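Local coordinates for OBCA, Oxalate Biosynthetic Component A (Burkholderia glumae, PDB 4NNB), which is probably a metal-dependent enzyme that joins an N-terminal domain to a TIM-barrel domain, at residues V57-H68 / E153-I164. Sequence-based numbering, arbitrary orientation.
Sequences VPAGGRLLQVGH and ERQHHYLPPALI
V57, ahead of an antiparallel beta ladder in the N-terminal domain, lays CG2 3.5 Å from Y158 OH; in that ladder strand 62-66 runs between strands 155-159 and 184-185 of a three-stranded sheet. The loop after V57 wraps round P161, whose CG sits 3.3 Å from P58 O. A water ties this turn together: it donates to P58 O, accepts from G61 N and sits in the ring plane of Y158 at the hydroxyl, at an unusually short distance. G61 packs its CA 3.2 Å from L159 O. R62 and L159 form a hydrogen-bonded pair, exchanging N-H···O bonds both ways; the R62 side chain, bent at chi2 (-70°), crosses I164 at about a right angle, CG 3.6 Å from I164 CD1, while I164 CG2 lies over one guanidinium face. NH1 turns back to G61 O, and NE forms a salt bridge with E179. On the other side of the sheet, L63 sets CD1 over the H156 ring, a CH-pi contact 3.7 Å from its centroid. L64 exchanges backbone bonds with H157, the one from H157 N to L64 O nearly straight at 176°, and rests CD2 on the Q155 amide. V66 closes the ladder against Q155. Beyond it, G67 O accepts from R154 NH1 (2.9 Å), lying in the guanidinium plane. H68, held through NE2 by F23 O, offers a ring face to H156 CB, 3.6 Å from the ring centroid.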
ATOM      1  N   VAL A  57      20.507  12.666  10.196  1.00 43.26           N
ATOM      2  CA  VAL A  57      21.671  11.995   9.615  1.00 43.74           C
ATOM      3  C   VAL A  57      22.976  12.744   9.883  1.00 41.42           C
ATOM      4  O   VAL A  57      22.998  13.976   9.939  1.00 45.08           O
ATOM      5  CB  VAL A  57      21.510  11.782   8.086  1.00 45.83           C
ATOM      6  CG1 VAL A  57      20.476  10.702   7.799  1.00 40.38           C
ATOM      7  CG2 VAL A  57      21.150  13.093   7.398  1.00 39.23           C
ATOM      8  N   PRO A  58      24.073  11.996  10.059  1.00 42.79           N
ATOM      9  CA  PRO A  58      25.408  12.592  10.198  1.00 45.51           C
ATOM     10  C   PRO A  58      25.945  13.073   8.856  1.00 45.02           C
ATOM     11  O   PRO A  58      25.259  12.965   7.840  1.00 41.14           O
ATOM     12  CB  PRO A  58      26.259  11.421  10.700  1.00 41.07           C
ATOM     13  CG  PRO A  58      25.562  10.204  10.186  1.00 44.64           C
ATOM     14  CD  PRO A  58      24.093  10.535  10.256  1.00 43.21           C
ATOM     15  N   ALA A  59      27.165  13.596   8.848  1.00 41.91           N
ATOM     16  CA  ALA A  59      27.797  14.006   7.601  1.00 43.59           C
ATOM     17  C   ALA A  59      28.153  12.783   6.763  1.00 39.00           C
ATOM     18  O   ALA A  59      28.202  11.668   7.276  1.00 40.54           O
ATOM     19  CB  ALA A  59      29.036  14.844   7.877  1.00 46.77           C
ATOM     20  N   GLY A  60      28.384  12.996   5.469  1.00 42.12           N
ATOM     21  CA  GLY A  60      28.822  11.924   4.592  1.00 40.71           C
ATOM     22  C   GLY A  60      27.838  11.520   3.503  1.00 39.30           C
ATOM     23  O   GLY A  60      28.117  10.609   2.720  1.00 38.04           O
ATOM     24  N   GLY A  61      26.690  12.188   3.446  1.00 38.27           N
ATOM     25  CA  GLY A  61      25.696  11.895   2.424  1.00 35.50           C
ATOM     26  C   GLY A  61      26.128  12.484   1.095  1.00 36.75           C
ATOM     27  O   GLY A  61      27.128  13.204   1.039  1.00 30.39           O
ATOM     28  N   ARG A  62      25.401  12.163   0.024  1.00 33.69           N
ATOM     29  CA  ARG A  62      25.599  12.834  -1.257  1.00 30.60           C
ATOM     30  C   ARG A  62      24.282  13.441  -1.737  1.00 32.71           C
ATOM     31  O   ARG A  62      23.204  12.853  -1.552  1.00 30.83           O
ATOM     32  CB  ARG A  62      26.172  11.885  -2.321  1.00 28.97           C
ATOM     33  CG  ARG A  62      27.566  11.331  -2.029  1.00 33.11           C
ATOM     34  CD  ARG A  62      28.645  12.411  -2.126  1.00 31.77           C
ATOM     35  NE  ARG A  62      29.976  11.885  -1.824  1.00 34.52           N
ATOM     36  CZ  ARG A  62      30.452  11.680  -0.597  1.00 38.77           C
ATOM     37  NH1 ARG A  62      29.711  11.946   0.477  1.00 37.05           N
ATOM     38  NH2 ARG A  62      31.679  11.205  -0.440  1.00 39.37           N
ATOM     39  N   LEU A  63      24.376  14.624  -2.339  1.00 29.62           N
ATOM     40  CA  LEU A  63      23.198  15.337  -2.828  1.00 32.10           C
ATOM     41  C   LEU A  63      23.380  15.665  -4.293  1.00 28.56           C
ATOM     42  O   LEU A  63      24.409  16.224  -4.686  1.00 31.01           O
ATOM     43  CB  LEU A  63      22.976  16.635  -2.036  1.00 28.67           C
ATOM     44  CG  LEU A  63      21.906  17.609  -2.558  1.00 33.42           C
ATOM     45  CD1 LEU A  63      20.500  17.043  -2.375  1.00 30.09           C
ATOM     46  CD2 LEU A  63      22.015  18.973  -1.877  1.00 33.67           C
ATOM     47  N   LEU A  64      22.400  15.282  -5.104  1.00 28.56           N
ATOM     48  CA  LEU A  64      22.349  15.702  -6.493  1.00 29.11           C
ATOM     49  C   LEU A  64      21.287  16.794  -6.601  1.00 36.96           C
ATOM     50  O   LEU A  64      20.092  16.537  -6.389  1.00 32.75           O
ATOM     51  CB  LEU A  64      22.001  14.520  -7.419  1.00 26.63           C
ATOM     52  CG  LEU A  64      21.968  14.860  -8.918  1.00 28.24           C
ATOM     53  CD1 LEU A  64      23.325  15.441  -9.361  1.00 31.72           C
ATOM     54  CD2 LEU A  64      21.563  13.650  -9.782  1.00 26.61           C
ATOM     55  N   GLN A  65      21.719  18.007  -6.930  1.00 30.80           N
ATOM     56  CA  GLN A  65      20.827  19.158  -6.879  1.00 34.07           C
ATOM     57  C   GLN A  65      20.905  20.012  -8.142  1.00 38.84           C
ATOM     58  O   GLN A  65      21.992  20.345  -8.613  1.00 36.54           O
ATOM     59  CB  GLN A  65      21.137  19.979  -5.623  1.00 41.52           C
ATOM     60  CG  GLN A  65      21.102  21.486  -5.796  1.00 49.08           C
ATOM     61  CD  GLN A  65      21.259  22.217  -4.470  1.00 44.93           C
ATOM     62  OE1 GLN A  65      22.030  21.800  -3.604  1.00 48.62           O
ATOM     63  NE2 GLN A  65      20.525  23.306  -4.307  1.00 44.54           N
ATOM     64  N   VAL A  66      19.742  20.337  -8.702  1.00 37.17           N
ATOM     65  CA  VAL A  66      19.661  21.191  -9.885  1.00 39.42           C
ATOM     66  C   VAL A  66      18.528  22.198  -9.720  1.00 49.23           C
ATOM     67  O   VAL A  66      17.394  21.813  -9.416  1.00 43.43           O
ATOM     68  CB  VAL A  66      19.371  20.392 -11.172  1.00 42.17           C
ATOM     69  CG1 VAL A  66      19.236  21.341 -12.355  1.00 48.17           C
ATOM     70  CG2 VAL A  66      20.452  19.364 -11.447  1.00 41.34           C
ATOM     71  N   GLY A  67      18.841  23.477  -9.925  1.00 50.23           N
ATOM     72  CA  GLY A  67      17.861  24.549  -9.881  1.00 50.38           C
ATOM     73  C   GLY A  67      16.948  24.497  -8.674  1.00 57.20           C
ATOM     74  O   GLY A  67      15.726  24.391  -8.817  1.00 62.59           O
ATOM     75  N   HIS A  68      17.528  24.581  -7.482  1.00 52.98           N
ATOM     76  CA  HIS A  68      16.761  24.278  -6.283  1.00 56.12           C
ATOM     77  C   HIS A  68      17.139  25.055  -5.027  1.00 62.01           C
ATOM     78  O   HIS A  68      16.875  24.591  -3.914  1.00 65.77           O
ATOM     79  CB  HIS A  68      16.861  22.785  -5.985  1.00 55.44           C
ATOM     80  CG  HIS A  68      15.544  22.141  -5.707  1.00 46.96           C
ATOM     81  ND1 HIS A  68      14.955  22.160  -4.460  1.00 44.47           N
ATOM     82  CD2 HIS A  68      14.694  21.467  -6.517  1.00 44.59           C
ATOM     83  CE1 HIS A  68      13.802  21.519  -4.513  1.00 41.16           C
ATOM     84  NE2 HIS A  68      13.618  21.090  -5.750  1.00 46.30           N
ATOM     85  N   GLU A 153      14.029  18.705 -15.156  1.00 43.29           N
ATOM     86  CA  GLU A 153      15.074  19.717 -15.042  1.00 48.77           C
ATOM     87  C   GLU A 153      15.596  19.841 -13.613  1.00 47.65           C
ATOM     88  O   GLU A 153      16.749  19.506 -13.338  1.00 57.13           O
ATOM     89  CB  GLU A 153      14.556  21.069 -15.536  1.00 49.01           C
ATOM     90  CG  GLU A 153      13.154  21.020 -16.147  1.00 57.40           C
ATOM     91  CD  GLU A 153      12.050  20.911 -15.104  1.00 58.40           C
ATOM     92  OE1 GLU A 153      12.186  21.525 -14.022  1.00 55.75           O
ATOM     93  OE2 GLU A 153      11.050  20.206 -15.373  1.00 58.28           O
ATOM     94  N   ARG A 154      14.737  20.293 -12.702  1.00 44.16           N
ATOM     95  CA  ARG A 154      15.117  20.492 -11.302  1.00 41.06           C
ATOM     96  C   ARG A 154      15.029  19.213 -10.470  1.00 37.67           C
ATOM     97  O   ARG A 154      14.291  18.292 -10.815  1.00 38.57           O
ATOM     98  CB  ARG A 154      14.216  21.554 -10.667  1.00 48.87           C
ATOM     99  CG  ARG A 154      13.992  22.788 -11.531  1.00 55.43           C
ATOM    100  CD  ARG A 154      12.987  23.734 -10.876  1.00 59.27           C
ATOM    101  NE  ARG A 154      12.744  24.922 -11.688  1.00 61.55           N
ATOM    102  CZ  ARG A 154      13.418  26.061 -11.559  1.00 63.56           C
ATOM    103  NH1 ARG A 154      14.376  26.166 -10.645  1.00 67.19           N
ATOM    104  NH2 ARG A 154      13.133  27.094 -12.340  1.00 60.93           N
ATOM    105  N   GLN A 155      15.775  19.176  -9.367  1.00 36.15           N
ATOM    106  CA  GLN A 155      15.718  18.074  -8.408  1.00 33.79           C
ATOM    107  C   GLN A 155      16.581  18.393  -7.195  1.00 37.62           C
ATOM    108  O   GLN A 155      17.509  19.204  -7.263  1.00 32.97           O
ATOM    109  CB  GLN A 155      16.212  16.756  -9.032  1.00 35.33           C
ATOM    110  CG  GLN A 155      17.726  16.686  -9.165  1.00 32.70           C
ATOM    111  CD  GLN A 155      18.204  15.587 -10.090  1.00 34.70           C
ATOM    112  OE1 GLN A 155      18.820  15.856 -11.123  1.00 34.34           O
ATOM    113  NE2 GLN A 155      17.940  14.341  -9.717  1.00 30.02           N
ATOM    114  N   HIS A 156      16.273  17.732  -6.088  1.00 30.06           N
ATOM    115  CA  HIS A 156      17.040  17.867  -4.874  1.00 30.89           C
ATOM    116  C   HIS A 156      17.011  16.504  -4.213  1.00 33.40           C
ATOM    117  O   HIS A 156      16.200  16.252  -3.313  1.00 32.08           O
ATOM    118  CB  HIS A 156      16.400  18.923  -3.975  1.00 33.73           C
ATOM    119  CG  HIS A 156      17.279  19.367  -2.852  1.00 32.84           C
ATOM    120  ND1 HIS A 156      17.332  18.709  -1.646  1.00 29.86           N
ATOM    121  CD2 HIS A 156      18.149  20.402  -2.765  1.00 34.96           C
ATOM    122  CE1 HIS A 156      18.201  19.322  -0.855  1.00 35.12           C
ATOM    123  NE2 HIS A 156      18.711  20.345  -1.513  1.00 32.86           N
ATOM    124  N   HIS A 157      17.892  15.620  -4.672  1.00 30.49           N
ATOM    125  CA  HIS A 157      17.837  14.214  -4.292  1.00 30.98           C
ATOM    126  C   HIS A 157      19.067  13.770  -3.509  1.00 30.99           C
ATOM    127  O   HIS A 157      20.202  13.890  -3.990  1.00 29.27           O
ATOM    128  CB  HIS A 157      17.621  13.337  -5.533  1.00 28.50           C
ATOM    129  CG  HIS A 157      16.283  13.537  -6.177  1.00 29.16           C
ATOM    130  ND1 HIS A 157      16.022  13.183  -7.482  1.00 28.90           N
ATOM    131  CD2 HIS A 157      15.130  14.050  -5.686  1.00 27.74           C
ATOM    132  CE1 HIS A 157      14.766  13.476  -7.771  1.00 28.49           C
ATOM    133  NE2 HIS A 157      14.203  14.003  -6.700  1.00 27.98           N
ATOM    134  N   TYR A 158      18.818  13.244  -2.309  1.00 27.38           N
ATOM    135  CA  TYR A 158      19.868  12.936  -1.336  1.00 29.40           C
ATOM    136  C   TYR A 158      19.979  11.439  -1.006  1.00 28.74           C
ATOM    137  O   TYR A 158      18.975  10.751  -0.824  1.00 31.59           O
ATOM    138  CB  TYR A 158      19.605  13.749  -0.060  1.00 33.10           C
ATOM    139  CG  TYR A 158      20.501  13.448   1.127  1.00 33.77           C
ATOM    140  CD1 TYR A 158      20.160  12.470   2.052  1.00 33.59           C
ATOM    141  CD2 TYR A 158      21.669  14.167   1.338  1.00 36.22           C
ATOM    142  CE1 TYR A 158      20.966  12.207   3.144  1.00 36.40           C
ATOM    143  CE2 TYR A 158      22.486  13.912   2.424  1.00 36.71           C
ATOM    144  CZ  TYR A 158      22.131  12.934   3.324  1.00 39.05           C
ATOM    145  OH  TYR A 158      22.943  12.683   4.408  1.00 36.17           O
ATOM    146  N   LEU A 159      21.211  10.950  -0.914  1.00 30.98           N
ATOM    147  CA  LEU A 159      21.481   9.594  -0.444  1.00 30.23           C
ATOM    148  C   LEU A 159      22.207   9.694   0.913  1.00 34.60           C
ATOM    149  O   LEU A 159      23.148  10.465   1.045  1.00 32.88           O
ATOM    150  CB  LEU A 159      22.344   8.850  -1.467  1.00 29.03           C
ATOM    151  CG  LEU A 159      21.767   8.780  -2.885  1.00 29.06           C
ATOM    152  CD1 LEU A 159      22.705   8.062  -3.850  1.00 28.86           C
ATOM    153  CD2 LEU A 159      20.386   8.119  -2.884  1.00 27.67           C
ATOM    154  N   PRO A 160      21.768   8.918   1.924  1.00 36.10           N
ATOM    155  CA  PRO A 160      22.313   9.018   3.291  1.00 36.69           C
ATOM    156  C   PRO A 160      23.707   8.403   3.452  1.00 37.57           C
ATOM    157  O   PRO A 160      24.093   7.552   2.648  1.00 35.96           O
ATOM    158  CB  PRO A 160      21.300   8.212   4.113  1.00 37.58           C
ATOM    159  CG  PRO A 160      20.831   7.163   3.161  1.00 35.16           C
ATOM    160  CD  PRO A 160      20.711   7.892   1.839  1.00 37.58           C
ATOM    161  N   PRO A 161      24.448   8.817   4.494  1.00 41.73           N
ATOM    162  CA  PRO A 161      25.820   8.343   4.724  1.00 38.69           C
ATOM    163  C   PRO A 161      25.963   6.820   4.694  1.00 37.80           C
ATOM    164  O   PRO A 161      26.916   6.335   4.110  1.00 37.33           O
ATOM    165  CB  PRO A 161      26.134   8.873   6.125  1.00 43.38           C
ATOM    166  CG  PRO A 161      25.354  10.135   6.210  1.00 43.04           C
ATOM    167  CD  PRO A 161      24.058   9.850   5.473  1.00 40.33           C
ATOM    168  N   ALA A 162      25.035   6.087   5.302  1.00 40.11           N
ATOM    169  CA  ALA A 162      25.119   4.623   5.331  1.00 42.09           C
ATOM    170  C   ALA A 162      25.070   3.997   3.934  1.00 42.75           C
ATOM    171  O   ALA A 162      25.726   2.985   3.671  1.00 42.57           O
ATOM    172  CB  ALA A 162      24.030   4.042   6.213  1.00 40.08           C
ATOM    173  N   LEU A 163      24.287   4.593   3.040  1.00 41.24           N
ATOM    174  CA  LEU A 163      24.250   4.128   1.658  1.00 40.12           C
ATOM    175  C   LEU A 163      25.557   4.481   0.951  1.00 35.34           C
ATOM    176  O   LEU A 163      26.126   3.662   0.234  1.00 34.62           O
ATOM    177  CB  LEU A 163      23.063   4.742   0.918  1.00 37.55           C
ATOM    178  CG  LEU A 163      22.805   4.170  -0.476  1.00 41.04           C
ATOM    179  CD1 LEU A 163      22.694   2.661  -0.391  1.00 42.13           C
ATOM    180  CD2 LEU A 163      21.524   4.759  -1.054  1.00 39.41           C
ATOM    181  N   ILE A 164      26.030   5.708   1.160  1.00 35.84           N
ATOM    182  CA  ILE A 164      27.245   6.183   0.510  1.00 36.27           C
ATOM    183  C   ILE A 164      28.455   5.379   0.977  1.00 38.40           C
ATOM    184  O   ILE A 164      29.338   5.033   0.182  1.00 37.60           O
ATOM    185  CB  ILE A 164      27.460   7.682   0.763  1.00 36.65           C
ATOM    186  CG1 ILE A 164      26.338   8.483   0.101  1.00 35.88           C
ATOM    187  CG2 ILE A 164      28.808   8.130   0.235  1.00 30.87           C
ATOM    188  CD1 ILE A 164      26.116   8.110  -1.374  1.00 29.87           C
TER
HETATM  189  O   HOH W   1      24.884  14.090   5.240  1.00 38.44           O